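CHAD domain protein (Streptomyces chartreusis, PDB 6RN5) probably binds polyphosphate, as expected of a phosin built on a CHAD domain, and also binds copper ions. Local coordinates at residues 274-288 with 307-321. Numbering follows the deposited sequence.
Sequences DAPWHQVRLLLRLHR and LLSAGQALNRHRDAS. With SO4 (sulfate ion), chain F; SO4 (sulfate ion), chain G.
Leu307 sets its CD1 3.6 Å from CD2 of His287, while its CD2 meets CD1 of Leu284. That leucine is a knob in a hole formed by Leu307, Ala310, Gly311 and Leu314: its CD2 lies 3.5 Å from Gly311 CA, against bare backbone. Leu314 returns the insertion, seated among Trp277, Val280, Arg281 and Leu284; one methyl, CD2, reaches the edge of the Trp277 ring in its plane at CE3. Asn315 then accepts the NE hydrogen of Arg281 (NE to OD1 2.9 Å, 154° at the hydrogen), in both the carbonyl and the guanidinium plane. The arginine can reach it because CG is anti to the backbone N (chi1 -173°) and the chain runs extended to NE. His317 carries Trp277 CB over its ring face (3.8 Å to the centroid) and takes a weak bond at ND1 from NE2 of His278, the two imidazoles at right angles; its own NE2 is bonded to Arg359 of helix 338-366. Arg318 puts CG over a face of the His278 ring and lays its guanidinium across that of Arg281, planes 36° apart, both turned to one sulfate (chain F). Arg281 NH2 bonds that ion's O2 at 3.2 Å, whereas the bonds from Arg318 and Arg285 are weak. Were Arg281 cut back to an alanine, Asn315 OD1 would probably lose this donor and the sulfate would be held from these two segments by the weak bonds of Arg285 and Arg318. Ser321 OG donates to Asp274 OD2 (2.6 Å) from above the carboxylate plane, and Arg352 and Arg359 pair with OD1. Helices running in roughly opposite directions at a marked tilt, with reciprocal knobs inside and an arginine-lined flank holding a sulfate, probably from the crystallisation liquor, fit the helical CHAD fold, whose basic surface is consistent with polyphosphate binding.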
ATOM      1  N   ASP A 274       8.274  -8.229  13.399  1.00 38.61           N
ATOM      2  CA  ASP A 274       8.697  -9.385  12.590  1.00 38.56           C
ATOM      3  C   ASP A 274       9.253 -10.520  13.463  1.00 39.05           C
ATOM      4  O   ASP A 274       9.042 -11.689  13.136  1.00 35.28           O
ATOM      5  CB  ASP A 274       9.764  -9.000  11.545  1.00 34.19           C
ATOM      6  CG  ASP A 274       9.163  -8.284  10.303  1.00 34.19           C
ATOM      7  OD1 ASP A 274       7.983  -7.920  10.296  1.00 34.83           O
ATOM      8  OD2 ASP A 274       9.901  -8.065   9.352  1.00 34.47           O
ATOM      9  N   ALA A 275       9.975 -10.187  14.545  1.00 34.94           N
ATOM     10  CA  ALA A 275      10.708 -11.232  15.294  1.00 38.30           C
ATOM     11  C   ALA A 275       9.763 -12.269  15.917  1.00 37.13           C
ATOM     12  O   ALA A 275       9.958 -13.437  15.739  1.00 41.07           O
ATOM     13  CB  ALA A 275      11.678 -10.641  16.335  1.00 36.63           C
ATOM     14  N   PRO A 276       8.703 -11.834  16.599  1.00 39.75           N
ATOM     15  CA  PRO A 276       7.802 -12.882  17.123  1.00 39.46           C
ATOM     16  C   PRO A 276       7.156 -13.790  16.054  1.00 36.28           C
ATOM     17  O   PRO A 276       6.973 -14.976  16.293  1.00 35.71           O
ATOM     18  CB  PRO A 276       6.729 -12.089  17.880  1.00 40.07           C
ATOM     19  CG  PRO A 276       7.074 -10.623  17.729  1.00 40.50           C
ATOM     20  CD  PRO A 276       8.477 -10.515  17.223  1.00 40.25           C
ATOM     21  N   TRP A 277       6.804 -13.224  14.907  1.00 33.54           N
ATOM     22  CA  TRP A 277       6.275 -13.993  13.760  1.00 34.26           C
ATOM     23  C   TRP A 277       7.279 -15.004  13.180  1.00 32.62           C
ATOM     24  O   TRP A 277       6.935 -16.151  12.848  1.00 29.92           O
ATOM     25  CB  TRP A 277       5.835 -13.040  12.665  1.00 35.00           C
ATOM     26  CG  TRP A 277       4.610 -12.335  13.042  1.00 36.37           C
ATOM     27  CD1 TRP A 277       4.509 -11.160  13.714  1.00 37.48           C
ATOM     28  CD2 TRP A 277       3.277 -12.765  12.793  1.00 36.77           C
ATOM     29  NE1 TRP A 277       3.200 -10.825  13.889  1.00 35.89           N
ATOM     30  CE2 TRP A 277       2.422 -11.802  13.338  1.00 36.23           C
ATOM     31  CE3 TRP A 277       2.728 -13.866  12.163  1.00 37.89           C
ATOM     32  CZ2 TRP A 277       1.064 -11.902  13.262  1.00 37.04           C
ATOM     33  CZ3 TRP A 277       1.361 -13.961  12.082  1.00 37.71           C
ATOM     34  CH2 TRP A 277       0.550 -12.997  12.625  1.00 39.74           C
ATOM     35  N   HIS A 278       8.524 -14.574  13.095  1.00 31.81           N
ATOM     36  CA  HIS A 278       9.577 -15.463  12.625  1.00 35.16           C
ATOM     37  C   HIS A 278       9.900 -16.538  13.621  1.00 33.98           C
ATOM     38  O   HIS A 278      10.246 -17.664  13.223  1.00 29.69           O
ATOM     39  CB  HIS A 278      10.818 -14.687  12.195  1.00 35.62           C
ATOM     40  CG  HIS A 278      10.566 -13.841  10.979  1.00 40.36           C
ATOM     41  ND1 HIS A 278      11.387 -12.798  10.597  1.00 41.62           N
ATOM     42  CD2 HIS A 278       9.535 -13.846  10.100  1.00 41.84           C
ATOM     43  CE1 HIS A 278      10.893 -12.228   9.513  1.00 43.36           C
ATOM     44  NE2 HIS A 278       9.767 -12.841   9.190  1.00 41.59           N
ATOM     45  N   GLN A 279       9.758 -16.227  14.906  1.00 31.36           N
ATOM     46  CA  GLN A 279       9.849 -17.283  15.933  1.00 32.91           C
ATOM     47  C   GLN A 279       8.708 -18.300  15.832  1.00 30.99           C
ATOM     48  O   GLN A 279       8.912 -19.492  15.901  1.00 31.18           O
ATOM     49  CB  GLN A 279       9.893 -16.655  17.333  1.00 38.11           C
ATOM     50  CG  GLN A 279      10.272 -17.640  18.426  1.00 45.79           C
ATOM     51  CD  GLN A 279      11.561 -18.394  18.095  1.00 54.79           C
ATOM     52  OE1 GLN A 279      12.488 -17.842  17.465  1.00 65.99           O
ATOM     53  NE2 GLN A 279      11.632 -19.648  18.520  1.00 54.45           N
ATOM     54  N   VAL A 280       7.500 -17.831  15.658  1.00 30.53           N
ATOM     55  CA  VAL A 280       6.413 -18.729  15.386  1.00 31.09           C
ATOM     56  C   VAL A 280       6.653 -19.589  14.131  1.00 30.72           C
ATOM     57  O   VAL A 280       6.339 -20.771  14.147  1.00 29.22           O
ATOM     58  CB  VAL A 280       5.088 -17.963  15.346  1.00 30.61           C
ATOM     59  CG1 VAL A 280       3.979 -18.735  14.656  1.00 30.14           C
ATOM     60  CG2 VAL A 280       4.690 -17.615  16.779  1.00 34.62           C
ATOM     61  N   ARG A 281       7.236 -19.027  13.083  1.00 31.80           N
ATOM     62  CA  ARG A 281       7.574 -19.820  11.874  1.00 29.74           C
ATOM     63  C   ARG A 281       8.461 -20.989  12.290  1.00 30.03           C
ATOM     64  O   ARG A 281       8.243 -22.117  11.912  1.00 25.42           O
ATOM     65  CB  ARG A 281       8.358 -18.986  10.867  1.00 32.11           C
ATOM     66  CG  ARG A 281       8.613 -19.664   9.527  1.00 32.75           C
ATOM     67  CD  ARG A 281       9.353 -18.748   8.552  1.00 34.57           C
ATOM     68  NE  ARG A 281       9.981 -19.542   7.520  1.00 33.69           N
ATOM     69  CZ  ARG A 281      11.203 -20.044   7.632  1.00 36.16           C
ATOM     70  NH1 ARG A 281      11.950 -19.782   8.693  1.00 36.44           N
ATOM     71  NH2 ARG A 281      11.697 -20.785   6.665  1.00 34.52           N
ATOM     72  N   LEU A 282       9.483 -20.727  13.082  1.00 31.71           N
ATOM     73  CA  LEU A 282      10.349 -21.840  13.521  1.00 32.69           C
ATOM     74  C   LEU A 282       9.637 -22.850  14.426  1.00 31.39           C
ATOM     75  O   LEU A 282       9.892 -24.041  14.296  1.00 27.25           O
ATOM     76  CB  LEU A 282      11.631 -21.347  14.200  1.00 34.38           C
ATOM     77  CG  LEU A 282      12.524 -20.457  13.339  1.00 39.38           C
ATOM     78  CD1 LEU A 282      13.629 -19.856  14.187  1.00 41.34           C
ATOM     79  CD2 LEU A 282      13.125 -21.184  12.144  1.00 40.87           C
ATOM     80  N   LEU A 283       8.765 -22.372  15.329  1.00 29.96           N
ATOM     81  CA  LEU A 283       8.098 -23.260  16.274  1.00 30.32           C
ATOM     82  C   LEU A 283       7.126 -24.170  15.471  1.00 26.91           C
ATOM     83  O   LEU A 283       6.909 -25.328  15.796  1.00 25.66           O
ATOM     84  CB  LEU A 283       7.347 -22.473  17.349  1.00 28.43           C
ATOM     85  CG  LEU A 283       8.214 -21.758  18.399  1.00 32.50           C
ATOM     86  CD1 LEU A 283       7.446 -20.698  19.180  1.00 32.07           C
ATOM     87  CD2 LEU A 283       8.875 -22.719  19.376  1.00 33.85           C
ATOM     88  N   LEU A 284       6.545 -23.624  14.439  1.00 26.49           N
ATOM     89  CA  LEU A 284       5.597 -24.394  13.635  1.00 30.80           C
ATOM     90  C   LEU A 284       6.326 -25.525  12.922  1.00 30.10           C
ATOM     91  O   LEU A 284       5.877 -26.663  12.882  1.00 31.42           O
ATOM     92  CB  LEU A 284       4.833 -23.479  12.684  1.00 31.41           C
ATOM     93  CG  LEU A 284       4.029 -24.245  11.628  1.00 36.91           C
ATOM     94  CD1 LEU A 284       3.015 -25.129  12.296  1.00 44.44           C
ATOM     95  CD2 LEU A 284       3.328 -23.254  10.723  1.00 42.54           C
ATOM     96  N   ARG A 285       7.499 -25.211  12.419  1.00 31.21           N
ATOM     97  CA  ARG A 285       8.326 -26.220  11.791  1.00 34.42           C
ATOM     98  C   ARG A 285       8.774 -27.325  12.744  1.00 32.82           C
ATOM     99  O   ARG A 285       8.713 -28.517  12.403  1.00 28.67           O
ATOM    100  CB  ARG A 285       9.507 -25.576  11.089  1.00 37.96           C
ATOM    101  CG  ARG A 285       9.869 -26.415   9.885  1.00 46.02           C
ATOM    102  CD  ARG A 285      10.756 -25.716   8.913  1.00 50.06           C
ATOM    103  NE  ARG A 285      11.963 -25.217   9.553  1.00 53.41           N
ATOM    104  CZ  ARG A 285      12.849 -24.431   8.933  1.00 55.33           C
ATOM    105  NH1 ARG A 285      12.675 -24.114   7.651  1.00 47.97           N
ATOM    106  NH2 ARG A 285      13.914 -23.976   9.586  1.00 54.03           N
ATOM    107  N   LEU A 286       9.161 -26.932  13.968  1.00 32.33           N
ATOM    108  CA  LEU A 286       9.486 -27.889  15.018  1.00 30.20           C
ATOM    109  C   LEU A 286       8.335 -28.838  15.250  1.00 29.28           C
ATOM    110  O   LEU A 286       8.548 -30.039  15.383  1.00 30.90           O
ATOM    111  CB  LEU A 286       9.894 -27.161  16.318  1.00 30.89           C
ATOM    112  CG  LEU A 286      11.280 -26.496  16.192  1.00 33.21           C
ATOM    113  CD1 LEU A 286      11.679 -25.581  17.387  1.00 34.62           C
ATOM    114  CD2 LEU A 286      12.317 -27.582  16.033  1.00 37.20           C
ATOM    115  N   HIS A 287       7.126 -28.287  15.299  1.00 30.27           N
ATOM    116  CA  HIS A 287       5.898 -29.066  15.517  1.00 35.71           C
ATOM    117  C   HIS A 287       5.648 -30.018  14.320  1.00 32.34           C
ATOM    118  O   HIS A 287       5.334 -31.148  14.490  1.00 30.21           O
ATOM    119  CB  HIS A 287       4.704 -28.080  15.754  1.00 35.14           C
ATOM    120  CG  HIS A 287       3.357 -28.724  15.753  1.00 35.84           C
ATOM    121  ND1 HIS A 287       3.006 -29.735  16.626  1.00 38.65           N
ATOM    122  CD2 HIS A 287       2.253 -28.473  15.005  1.00 38.07           C
ATOM    123  CE1 HIS A 287       1.748 -30.079  16.409  1.00 36.74           C
ATOM    124  NE2 HIS A 287       1.266 -29.327  15.432  1.00 39.59           N
ATOM    125  N   ARG A 288       5.892 -29.568  13.110  1.00 36.14           N
ATOM    126  CA  ARG A 288       5.619 -30.422  11.952  1.00 36.16           C
ATOM    127  C   ARG A 288       6.501 -31.635  11.970  1.00 33.06           C
ATOM    128  O   ARG A 288       6.034 -32.742  11.778  1.00 32.45           O
ATOM    129  CB  ARG A 288       5.789 -29.633  10.653  1.00 41.19           C
ATOM    130  CG  ARG A 288       4.509 -28.866  10.251  1.00 46.84           C
ATOM    131  CD  ARG A 288       4.334 -28.998   8.717  1.00 50.73           C
ATOM    132  NE  ARG A 288       5.484 -28.353   8.139  1.00 48.05           N
ATOM    133  CZ  ARG A 288       6.422 -28.856   7.349  1.00 47.74           C
ATOM    134  NH1 ARG A 288       6.370 -30.071   6.829  1.00 51.44           N
ATOM    135  NH2 ARG A 288       7.413 -28.043   7.013  1.00 45.10           N
ATOM    136  N   LEU A 307      -2.251 -26.728   8.806  1.00 42.40           N
ATOM    137  CA  LEU A 307      -0.874 -26.437   9.223  1.00 42.91           C
ATOM    138  C   LEU A 307      -0.020 -26.108   8.034  1.00 44.01           C
ATOM    139  O   LEU A 307       0.863 -25.275   8.123  1.00 38.20           O
ATOM    140  CB  LEU A 307      -0.180 -27.591   9.952  1.00 42.16           C
ATOM    141  CG  LEU A 307      -0.614 -27.906  11.375  1.00 48.36           C
ATOM    142  CD1 LEU A 307       0.398 -28.881  12.000  1.00 49.58           C
ATOM    143  CD2 LEU A 307      -0.820 -26.645  12.215  1.00 49.25           C
ATOM    144  N   LEU A 308      -0.261 -26.761   6.912  1.00 43.74           N
ATOM    145  CA  LEU A 308       0.497 -26.401   5.720  1.00 45.07           C
ATOM    146  C   LEU A 308       0.139 -25.015   5.244  1.00 38.48           C
ATOM    147  O   LEU A 308       1.023 -24.280   4.879  1.00 35.75           O
ATOM    148  CB  LEU A 308       0.363 -27.462   4.634  1.00 53.60           C
ATOM    149  CG  LEU A 308       1.003 -28.781   5.155  1.00 63.57           C
ATOM    150  CD1 LEU A 308       0.518 -29.993   4.353  1.00 71.60           C
ATOM    151  CD2 LEU A 308       2.534 -28.750   5.231  1.00 66.21           C
ATOM    152  N   SER A 309      -1.133 -24.627   5.299  1.00 35.41           N
ATOM    153  CA  SER A 309      -1.480 -23.275   4.951  1.00 37.04           C
ATOM    154  C   SER A 309      -0.838 -22.247   5.915  1.00 36.04           C
ATOM    155  O   SER A 309      -0.334 -21.213   5.489  1.00 35.60           O
ATOM    156  CB  SER A 309      -2.988 -23.088   4.944  1.00 42.40           C
ATOM    157  OG  SER A 309      -3.286 -21.714   4.637  1.00 44.37           O
ATOM    158  N   ALA A 310      -0.842 -22.523   7.210  1.00 34.36           N
ATOM    159  CA  ALA A 310      -0.225 -21.596   8.180  1.00 34.25           C
ATOM    160  C   ALA A 310       1.233 -21.441   7.880  1.00 34.68           C
ATOM    161  O   ALA A 310       1.782 -20.339   7.922  1.00 33.28           O
ATOM    162  CB  ALA A 310      -0.389 -22.101   9.602  1.00 37.85           C
ATOM    163  N   GLY A 311       1.863 -22.564   7.585  1.00 32.27           N
ATOM    164  CA  GLY A 311       3.282 -22.591   7.284  1.00 32.82           C
ATOM    165  C   GLY A 311       3.665 -21.842   6.012  1.00 33.05           C
ATOM    166  O   GLY A 311       4.669 -21.166   5.981  1.00 32.12           O
ATOM    167  N   GLN A 312       2.839 -21.939   4.976  1.00 37.28           N
ATOM    168  CA  GLN A 312       3.037 -21.175   3.743  1.00 35.09           C
ATOM    169  C   GLN A 312       2.946 -19.689   4.025  1.00 32.49           C
ATOM    170  O   GLN A 312       3.740 -18.941   3.541  1.00 35.47           O
ATOM    171  CB  GLN A 312       1.987 -21.547   2.718  1.00 38.68           C
ATOM    172  CG  GLN A 312       2.103 -22.985   2.230  1.00 45.67           C
ATOM    173  CD  GLN A 312       3.408 -23.250   1.516  1.00 49.56           C
ATOM    174  OE1 GLN A 312       3.893 -22.407   0.769  1.00 54.50           O
ATOM    175  NE2 GLN A 312       3.981 -24.432   1.729  1.00 58.98           N
ATOM    176  N   ALA A 313       1.962 -19.278   4.804  1.00 30.92           N
ATOM    177  CA  ALA A 313       1.802 -17.887   5.092  1.00 29.92           C
ATOM    178  C   ALA A 313       3.007 -17.363   5.855  1.00 33.87           C
ATOM    179  O   ALA A 313       3.445 -16.263   5.593  1.00 32.34           O
ATOM    180  CB  ALA A 313       0.548 -17.669   5.878  1.00 30.78           C
ATOM    181  N   LEU A 314       3.566 -18.150   6.776  1.00 31.43           N
ATOM    182  CA  LEU A 314       4.772 -17.684   7.477  1.00 31.42           C
ATOM    183  C   LEU A 314       6.021 -17.649   6.583  1.00 32.14           C
ATOM    184  O   LEU A 314       6.900 -16.813   6.792  1.00 27.33           O
ATOM    185  CB  LEU A 314       5.049 -18.500   8.716  1.00 31.81           C
ATOM    186  CG  LEU A 314       3.902 -18.433   9.733  1.00 33.18           C
ATOM    187  CD1 LEU A 314       4.123 -19.375  10.921  1.00 35.39           C
ATOM    188  CD2 LEU A 314       3.647 -17.023  10.197  1.00 33.42           C
ATOM    189  N   ASN A 315       6.116 -18.511   5.573  1.00 31.78           N
ATOM    190  CA  ASN A 315       7.233 -18.368   4.611  1.00 30.28           C
ATOM    191  C   ASN A 315       7.108 -17.083   3.771  1.00 28.53           C
ATOM    192  O   ASN A 315       8.101 -16.452   3.450  1.00 29.65           O
ATOM    193  CB  ASN A 315       7.347 -19.559   3.666  1.00 32.20           C
ATOM    194  CG  ASN A 315       7.804 -20.842   4.347  1.00 38.00           C
ATOM    195  OD1 ASN A 315       8.375 -20.850   5.465  1.00 42.40           O
ATOM    196  ND2 ASN A 315       7.561 -21.951   3.664  1.00 36.48           N
ATOM    197  N   ARG A 316       5.904 -16.705   3.402  1.00 30.83           N
ATOM    198  CA  ARG A 316       5.734 -15.503   2.636  1.00 33.49           C
ATOM    199  C   ARG A 316       6.070 -14.323   3.510  1.00 32.96           C
ATOM    200  O   ARG A 316       6.664 -13.355   3.058  1.00 31.63           O
ATOM    201  CB  ARG A 316       4.323 -15.435   2.051  1.00 40.42           C
ATOM    202  CG  ARG A 316       4.221 -16.287   0.771  1.00 48.40           C
ATOM    203  CD  ARG A 316       2.911 -17.039   0.629  1.00 58.91           C
ATOM    204  NE  ARG A 316       1.729 -16.184   0.752  1.00 62.62           N
ATOM    205  CZ  ARG A 316       0.592 -16.512   1.385  1.00 68.63           C
ATOM    206  NH1 ARG A 316       0.446 -17.681   2.004  1.00 64.07           N
ATOM    207  NH2 ARG A 316      -0.410 -15.635   1.421  1.00 81.34           N
ATOM    208  N   HIS A 317       5.690 -14.408   4.781  1.00 31.94           N
ATOM    209  CA  HIS A 317       6.007 -13.368   5.751  1.00 30.65           C
ATOM    210  C   HIS A 317       7.522 -13.117   5.791  1.00 29.55           C
ATOM    211  O   HIS A 317       7.999 -12.010   5.711  1.00 31.18           O
ATOM    212  CB  HIS A 317       5.461 -13.767   7.115  1.00 30.49           C
ATOM    213  CG  HIS A 317       5.625 -12.720   8.168  1.00 30.49           C
ATOM    214  ND1 HIS A 317       6.851 -12.353   8.658  1.00 29.96           N
ATOM    215  CD2 HIS A 317       4.720 -11.962   8.821  1.00 30.99           C
ATOM    216  CE1 HIS A 317       6.692 -11.417   9.584  1.00 30.99           C
ATOM    217  NE2 HIS A 317       5.413 -11.164   9.707  1.00 28.68           N
ATOM    218  N   ARG A 318       8.266 -14.183   5.914  1.00 30.80           N
ATOM    219  CA  ARG A 318       9.689 -14.127   6.024  1.00 33.74           C
ATOM    220  C   ARG A 318      10.309 -13.636   4.721  1.00 33.87           C
ATOM    221  O   ARG A 318      11.160 -12.762   4.750  1.00 32.22           O
ATOM    222  CB  ARG A 318      10.217 -15.519   6.386  1.00 38.66           C
ATOM    223  CG  ARG A 318      11.665 -15.545   6.856  1.00 43.46           C
ATOM    224  CD  ARG A 318      12.635 -15.738   5.728  1.00 49.17           C
ATOM    225  NE  ARG A 318      12.434 -17.002   5.023  1.00 54.13           N
ATOM    226  CZ  ARG A 318      13.186 -18.095   5.181  1.00 58.78           C
ATOM    227  NH1 ARG A 318      14.212 -18.134   6.039  1.00 55.74           N
ATOM    228  NH2 ARG A 318      12.912 -19.162   4.451  1.00 65.13           N
ATOM    229  N   ASP A 319       9.866 -14.191   3.592  1.00 30.85           N
ATOM    230  CA  ASP A 319      10.378 -13.800   2.299  1.00 31.63           C
ATOM    231  C   ASP A 319      10.035 -12.348   2.018  1.00 32.42           C
ATOM    232  O   ASP A 319      10.888 -11.606   1.544  1.00 33.86           O
ATOM    233  CB  ASP A 319       9.821 -14.689   1.148  1.00 31.11           C
ATOM    234  CG  ASP A 319      10.342 -16.141   1.204  1.00 35.26           C
ATOM    235  OD1 ASP A 319      11.303 -16.451   1.939  1.00 33.18           O
ATOM    236  OD2 ASP A 319       9.746 -16.989   0.532  1.00 40.34           O
ATOM    237  N   ALA A 320       8.796 -11.937   2.278  1.00 29.71           N
ATOM    238  CA  ALA A 320       8.436 -10.538   2.020  1.00 29.62           C
ATOM    239  C   ALA A 320       9.240  -9.593   2.936  1.00 30.61           C
ATOM    240  O   ALA A 320       9.685  -8.497   2.531  1.00 28.35           O
ATOM    241  CB  ALA A 320       6.939 -10.338   2.203  1.00 32.19           C
ATOM    242  N   SER A 321       9.412 -10.005   4.190  1.00 29.64           N
ATOM    243  CA  SER A 321      10.214  -9.244   5.117  1.00 31.20           C
ATOM    244  C   SER A 321      11.634  -9.023   4.593  1.00 31.80           C
ATOM    245  O   SER A 321      12.125  -7.886   4.576  1.00 30.91           O
ATOM    246  CB  SER A 321      10.239  -9.947   6.473  1.00 34.72           C
ATOM    247  OG  SER A 321      11.047  -9.240   7.371  1.00 36.75           O
TER
HETATM  248  S   SO4 F 405      15.334 -21.822   6.403  1.00 75.10           S
HETATM  249  O1  SO4 F 405      16.160 -23.021   6.736  1.00 79.86           O
HETATM  250  O2  SO4 F 405      14.266 -22.214   5.474  1.00 73.23           O
HETATM  251  O3  SO4 F 405      14.713 -21.196   7.637  1.00 71.84           O
HETATM  252  O4  SO4 F 405      16.227 -20.890   5.679  1.00 76.92           O
HETATM  253  S   SO4 G 406       9.712 -29.023   4.613  1.00 43.77           S
HETATM  254  O1  SO4 G 406      11.083 -29.492   4.568  1.00 40.56           O
HETATM  255  O2  SO4 G 406       8.846 -30.205   4.384  1.00 41.89           O
HETATM  256  O3  SO4 G 406       9.453 -28.023   3.573  1.00 47.64           O
HETATM  257  O4  SO4 G 406       9.505 -28.360   5.925  1.00 51.23           O